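Local coordinates for Esterase/lipase-like protein (Caldicellulosiruptor lactoaceticus 6A, PDB 6A6O) that hydrolyses acetyl esters and beta-1,4-xylosides, a bifunctional enzyme probably built on the alpha/beta-hydrolase fold, at residues H145-D150 with V160-D165; A101-A106 with G136-L141. All blocks are in the same frame, centred on the assembly; numbering follows the deposited sequence.

Interaction 1: H145-D150 with V160-D165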
loop_
_atom_site.group_PDB
_atom_site.type_symbol
_atom_site.label_atom_id
_atom_site.label_comp_id
_atom_site.label_asym_id
_atom_site.label_seq_id
_atom_site.Cartn_x
_atom_site.Cartn_y
_atom_site.Cartn_z
ATOM N N HIS A 145 -11.016 -2.445 2.881
ATOM C CA HIS A 145 -11.800 -1.602 3.783
ATOM C C HIS A 145 -12.263 -0.303 3.129
ATOM O O HIS A 145 -12.652 0.634 3.839
ATOM C CB HIS A 145 -10.982 -1.229 5.023
ATOM C CG HIS A 145 -10.912 -2.290 6.078
ATOM N ND1 HIS A 145 -10.322 -3.519 5.876
ATOM C CD2 HIS A 145 -11.298 -2.269 7.378
ATOM C CE1 HIS A 145 -10.381 -4.226 6.993
ATOM N NE2 HIS A 145 -10.971 -3.493 7.918
ATOM N N PHE A 146 -12.231 -0.220 1.806
ATOM C CA PHE A 146 -12.451 1.038 1.106
ATOM C C PHE A 146 -13.927 1.426 1.075
ATOM O O PHE A 146 -14.821 0.637 1.386
ATOM C CB PHE A 146 -11.939 0.939 -0.325
ATOM C CG PHE A 146 -12.487 -0.240 -1.069
ATOM C CD1 PHE A 146 -13.733 -0.184 -1.674
ATOM C CD2 PHE A 146 -11.765 -1.425 -1.145
ATOM C CE1 PHE A 146 -14.238 -1.278 -2.349
ATOM C CE2 PHE A 146 -12.262 -2.508 -1.817
ATOM C CZ PHE A 146 -13.504 -2.438 -2.423
ATOM N N ASP A 147 -14.169 2.662 0.635
ATOM C CA ASP A 147 -15.504 3.210 0.450
ATOM C C ASP A 147 -15.446 4.229 -0.680
ATOM O O ASP A 147 -14.378 4.754 -1.005
ATOM C CB ASP A 147 -16.027 3.861 1.741
ATOM C CG ASP A 147 -15.257 5.120 2.110
ATOM O OD1 ASP A 147 -15.443 6.157 1.436
ATOM O OD2 ASP A 147 -14.456 5.074 3.067
ATOM N N SER A 148 -16.611 4.542 -1.249
ATOM C CA SER A 148 -16.690 5.392 -2.432
ATOM C C SER A 148 -16.785 6.885 -2.106
ATOM O O SER A 148 -17.012 7.690 -3.015
ATOM C CB SER A 148 -17.872 4.967 -3.305
ATOM O OG SER A 148 -19.079 4.959 -2.566
ATOM N N GLY A 149 -16.612 7.270 -0.851
ATOM C CA GLY A 149 -16.564 8.659 -0.449
ATOM C C GLY A 149 -17.852 9.112 0.226
ATOM O O GLY A 149 -18.920 8.510 0.078
ATOM N N ASP A 150 -17.729 10.203 0.983
ATOM C CA ASP A 150 -18.843 10.845 1.692
ATOM C C ASP A 150 -19.265 12.047 0.855
ATOM O O ASP A 150 -18.679 13.127 0.961
ATOM C CB ASP A 150 -18.419 11.264 3.096
ATOM C CG ASP A 150 -19.517 12.011 3.861
ATOM O OD1 ASP A 150 -20.684 12.021 3.418
ATOM O OD2 ASP A 150 -19.196 12.605 4.907
ATOM N N VAL A 160 -14.355 11.726 -2.218
ATOM C CA VAL A 160 -13.712 10.921 -3.254
ATOM C C VAL A 160 -13.500 9.505 -2.733
ATOM O O VAL A 160 -13.229 9.309 -1.540
ATOM C CB VAL A 160 -12.379 11.575 -3.662
ATOM C CG1 VAL A 160 -11.617 10.716 -4.624
ATOM C CG2 VAL A 160 -12.631 12.976 -4.247
ATOM N N SER A 161 -13.626 8.524 -3.628
ATOM C CA SER A 161 -13.404 7.121 -3.276
ATOM C C SER A 161 -11.970 6.881 -2.817
ATOM O O SER A 161 -11.021 7.443 -3.371
ATOM C CB SER A 161 -13.704 6.226 -4.481
ATOM O OG SER A 161 -13.328 4.868 -4.228
ATOM N N CYS A 162 -11.808 6.024 -1.802
ATOM C CA CYS A 162 -10.482 5.580 -1.394
ATOM C C CYS A 162 -10.163 4.167 -1.882
ATOM O O CYS A 162 -9.217 3.547 -1.384
ATOM C CB CYS A 162 -10.311 5.674 0.127
ATOM S SG CYS A 162 -11.327 4.528 1.084
ATOM N N ARG A 163 -10.898 3.667 -2.870
ATOM C CA ARG A 163 -10.633 2.331 -3.394
ATOM C C ARG A 163 -9.475 2.376 -4.385
ATOM O O ARG A 163 -9.539 3.125 -5.369
ATOM C CB ARG A 163 -11.875 1.765 -4.065
ATOM C CG ARG A 163 -11.634 0.439 -4.758
ATOM C CD ARG A 163 -12.878 -0.041 -5.508
ATOM N NE ARG A 163 -12.743 -1.390 -6.066
ATOM C CZ ARG A 163 -12.250 -1.652 -7.275
ATOM N NH1 ARG A 163 -11.821 -0.666 -8.058
ATOM N NH2 ARG A 163 -12.194 -2.900 -7.714
ATOM N N PRO A 164 -8.408 1.620 -4.168
ATOM C CA PRO A 164 -7.352 1.553 -5.182
ATOM C C PRO A 164 -7.813 0.746 -6.387
ATOM O O PRO A 164 -8.655 -0.152 -6.286
ATOM C CB PRO A 164 -6.191 0.871 -4.444
ATOM C CG PRO A 164 -6.848 0.006 -3.424
ATOM C CD PRO A 164 -8.151 0.722 -3.023
ATOM N N ASP A 165 -7.263 1.087 -7.552
ATOM C CA ASP A 165 -7.640 0.400 -8.776
ATOM C C ASP A 165 -6.857 -0.894 -8.994
ATOM O O ASP A 165 -7.232 -1.691 -9.855
ATOM C CB ASP A 165 -7.474 1.359 -9.952
ATOM C CG ASP A 165 -8.424 2.532 -9.857
ATOM O OD1 ASP A 165 -9.648 2.285 -9.804
ATOM O OD2 ASP A 165 -7.955 3.693 -9.788
#

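Interaction 2: A101-A106 with G136-L141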
loop_
_atom_site.group_PDB
_atom_site.type_symbol
_atom_site.label_atom_id
_atom_site.label_comp_id
_atom_site.label_asym_id
_atom_site.label_seq_id
_atom_site.Cartn_x
_atom_site.Cartn_y
_atom_site.Cartn_z
ATOM N N ALA A 101 -4.932 4.741 13.159
ATOM C CA ALA A 101 -4.233 5.869 12.538
ATOM C C ALA A 101 -3.574 5.504 11.211
ATOM O O ALA A 101 -3.777 6.239 10.228
ATOM C CB ALA A 101 -3.216 6.463 13.518
ATOM N N PRO A 102 -2.784 4.427 11.096
ATOM C CA PRO A 102 -2.167 4.153 9.785
ATOM C C PRO A 102 -3.193 3.942 8.689
ATOM O O PRO A 102 -2.996 4.426 7.569
ATOM C CB PRO A 102 -1.322 2.895 10.041
ATOM C CG PRO A 102 -1.067 2.912 11.519
ATOM C CD PRO A 102 -2.336 3.460 12.112
ATOM N N LEU A 103 -4.299 3.247 8.986
ATOM C CA LEU A 103 -5.304 3.004 7.960
ATOM C C LEU A 103 -6.004 4.298 7.559
ATOM O O LEU A 103 -6.329 4.497 6.386
ATOM C CB LEU A 103 -6.317 1.962 8.451
ATOM C CG LEU A 103 -7.449 1.587 7.486
ATOM C CD1 LEU A 103 -6.895 1.150 6.139
ATOM C CD2 LEU A 103 -8.354 0.494 8.091
ATOM N N LEU A 104 -6.242 5.197 8.520
ATOM C CA LEU A 104 -6.812 6.492 8.169
ATOM C C LEU A 104 -5.885 7.264 7.240
ATOM O O LEU A 104 -6.347 7.923 6.298
ATOM C CB LEU A 104 -7.096 7.299 9.433
ATOM C CG LEU A 104 -8.233 6.748 10.286
ATOM C CD1 LEU A 104 -8.296 7.515 11.599
ATOM C CD2 LEU A 104 -9.553 6.845 9.529
ATOM N N ASP A 105 -4.577 7.192 7.493
ATOM C CA ASP A 105 -3.609 7.844 6.613
ATOM C C ASP A 105 -3.633 7.241 5.211
ATOM O O ASP A 105 -3.571 7.968 4.215
ATOM C CB ASP A 105 -2.215 7.740 7.215
ATOM C CG ASP A 105 -2.088 8.498 8.530
ATOM O OD1 ASP A 105 -2.980 9.320 8.859
ATOM O OD2 ASP A 105 -1.095 8.250 9.231
ATOM N N ALA A 106 -3.726 5.909 5.111
ATOM C CA ALA A 106 -3.747 5.269 3.798
ATOM C C ALA A 106 -5.005 5.634 3.014
ATOM O O ALA A 106 -4.936 5.904 1.808
ATOM C CB ALA A 106 -3.620 3.746 3.955
ATOM N N GLY A 136 2.488 -3.854 3.206
ATOM C CA GLY A 136 1.567 -4.689 2.446
ATOM C C GLY A 136 0.317 -5.019 3.231
ATOM O O GLY A 136 -0.774 -5.134 2.661
ATOM N N HIS A 137 0.452 -5.183 4.544
ATOM C CA HIS A 137 -0.739 -5.251 5.384
ATOM C C HIS A 137 -1.612 -4.022 5.171
ATOM O O HIS A 137 -2.807 -4.129 4.865
ATOM C CB HIS A 137 -0.334 -5.372 6.851
ATOM C CG HIS A 137 -1.491 -5.570 7.773
ATOM N ND1 HIS A 137 -1.809 -4.675 8.774
ATOM C CD2 HIS A 137 -2.413 -6.560 7.843
ATOM C CE1 HIS A 137 -2.883 -5.103 9.417
ATOM N NE2 HIS A 137 -3.260 -6.251 8.882
ATOM N N LEU A 138 -1.016 -2.840 5.311
ATOM C CA LEU A 138 -1.771 -1.606 5.140
ATOM C C LEU A 138 -2.388 -1.513 3.745
ATOM O O LEU A 138 -3.542 -1.104 3.594
ATOM C CB LEU A 138 -0.844 -0.421 5.414
ATOM C CG LEU A 138 -1.486 0.956 5.432
ATOM C CD1 LEU A 138 -2.553 0.980 6.498
ATOM C CD2 LEU A 138 -0.397 1.980 5.702
ATOM N N ALA A 139 -1.631 -1.884 2.712
ATOM C CA ALA A 139 -2.166 -1.902 1.352
ATOM C C ALA A 139 -3.340 -2.870 1.226
ATOM O O ALA A 139 -4.350 -2.560 0.583
ATOM C CB ALA A 139 -1.064 -2.292 0.366
ATOM N N SER A 140 -3.220 -4.054 1.831
ATOM C CA SER A 140 -4.304 -5.025 1.751
ATOM C C SER A 140 -5.534 -4.536 2.505
ATOM O O SER A 140 -6.662 -4.889 2.134
ATOM C CB SER A 140 -3.849 -6.396 2.272
ATOM O OG SER A 140 -3.734 -6.421 3.690
ATOM N N LEU A 141 -5.340 -3.718 3.542
ATOM C CA LEU A 141 -6.462 -3.167 4.292
ATOM C C LEU A 141 -7.197 -2.107 3.482
ATOM O O LEU A 141 -8.430 -2.113 3.400
ATOM C CB LEU A 141 -5.972 -2.574 5.615
ATOM C CG LEU A 141 -5.564 -3.591 6.679
ATOM C CD1 LEU A 141 -5.080 -2.868 7.920
ATOM C CD2 LEU A 141 -6.747 -4.534 7.000
#

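Interaction 1: H145-D150 with V160-D165
Asp147 O accepts the backbone N of Cys162 at 3.0 Å, while Ser161 OG stands 3.4 Å from that same Asp147 O as a weak and unsettled second donor. The two strips run nearly antiparallel (166° apart) within the long loop that leads from helix 134-142 to strand 167-170 of what is, by topology, an alpha/beta-hydrolase fold. Each strip carries its own side-chain turn. Asp147 OD1 closes an Asx turn on the N of Gly149 through its anti lone pair (2.8 Å) and also forms a salt bridge with Arg111; Ser161 OG closes an ST turn on the N of Arg163. The sulfur of Cys162 sits between its own backbone N and carbonyl carbon (chi1 68°), which brings SG to within 3.4 Å of Asp147 N as acceptor. Farther along, the extended Arg163 chain lies alongside Phe146, pointing the same way. Its methylene CG rests over the ring centre as a CH-pi contact, 3.8 Å from the centroid and 10° off the normal. The guanidinium stands nearly perpendicular to the ring, too distant for more than a weak cation-pi attraction, and its NH2 bonds to Lys210 O. At the ring's far end, Phe146 CZ meets the guanidinium edge, 3.9 Å from Arg163 NE.

Interaction 2: A101-A106 with G136-L141
Leu103 and Leu138 both swing CG away from their backbone N (chi1 -180° and -174°) and lay it beside the carbonyl carbon, which carries their methyl ends into the interface between helices 101-115 and 134-142. The axes of segments 101-106 and 136-141, parts of two helices of the alpha/beta-hydrolase fold, approach to 9.8 Å and cross at -62°; the residues that touch are all buried, and their side chains meet through apolar atoms. Leu138 makes contact with three residues of 101-106: Pro102, Leu103 and Ala106. Its CD1 branch enters over the first turn of helix 101-115, meeting Leu103 CA at 3.7 Å and the carbonyl Pro102 O at 3.6 Å. That oxygen already accepts the helical bond from Ala106 N, so the methyl packs against a carbonyl that has its partner. One turn on, the methyl of Ala106 lies against the branch point of Leu138, with Ala106 CB 3.8 Å from Leu138 CG. Phe60 of the neighbouring strand 54-60 backs both residues from the sheet. Leu141 stands one turn after Leu138, and Leu103 crosses it at about a right angle. Leu141 CG also lies over the outer part of one face of the His137 ring, which is hydrogen-bonded at ND1 to Tyr65 OH and at NE2 to Leu201 O. Across the helices, Leu103 meets Leu141 through its CD1 methyl, which reaches Leu141 CB at 3.9 Å.

Helix 101-115 is common ground for both interactions. Its early turns pack on helix 134-142 in interaction 2, while farther along Lys107, Arg111 and Arg114 contact the loop strips of interaction 1. The centres lie 13 Å apart, and the two meet directly where His145 CD2 packs on Leu103 CD2 at 4.1 Å. Interaction 2 is buried, about 7 Å from the chain centre; interaction 1 lies at the surface, about 14 Å out. Helix 134-142 starts within the Gly131, Ser133, Gly135 pattern, consistent with a nucleophile elbow, and Ser133 probably forms a triad with His254 and Asp222. The Leu138 side chain touches this pattern, linking interaction 2 to the probable nucleophile elbow.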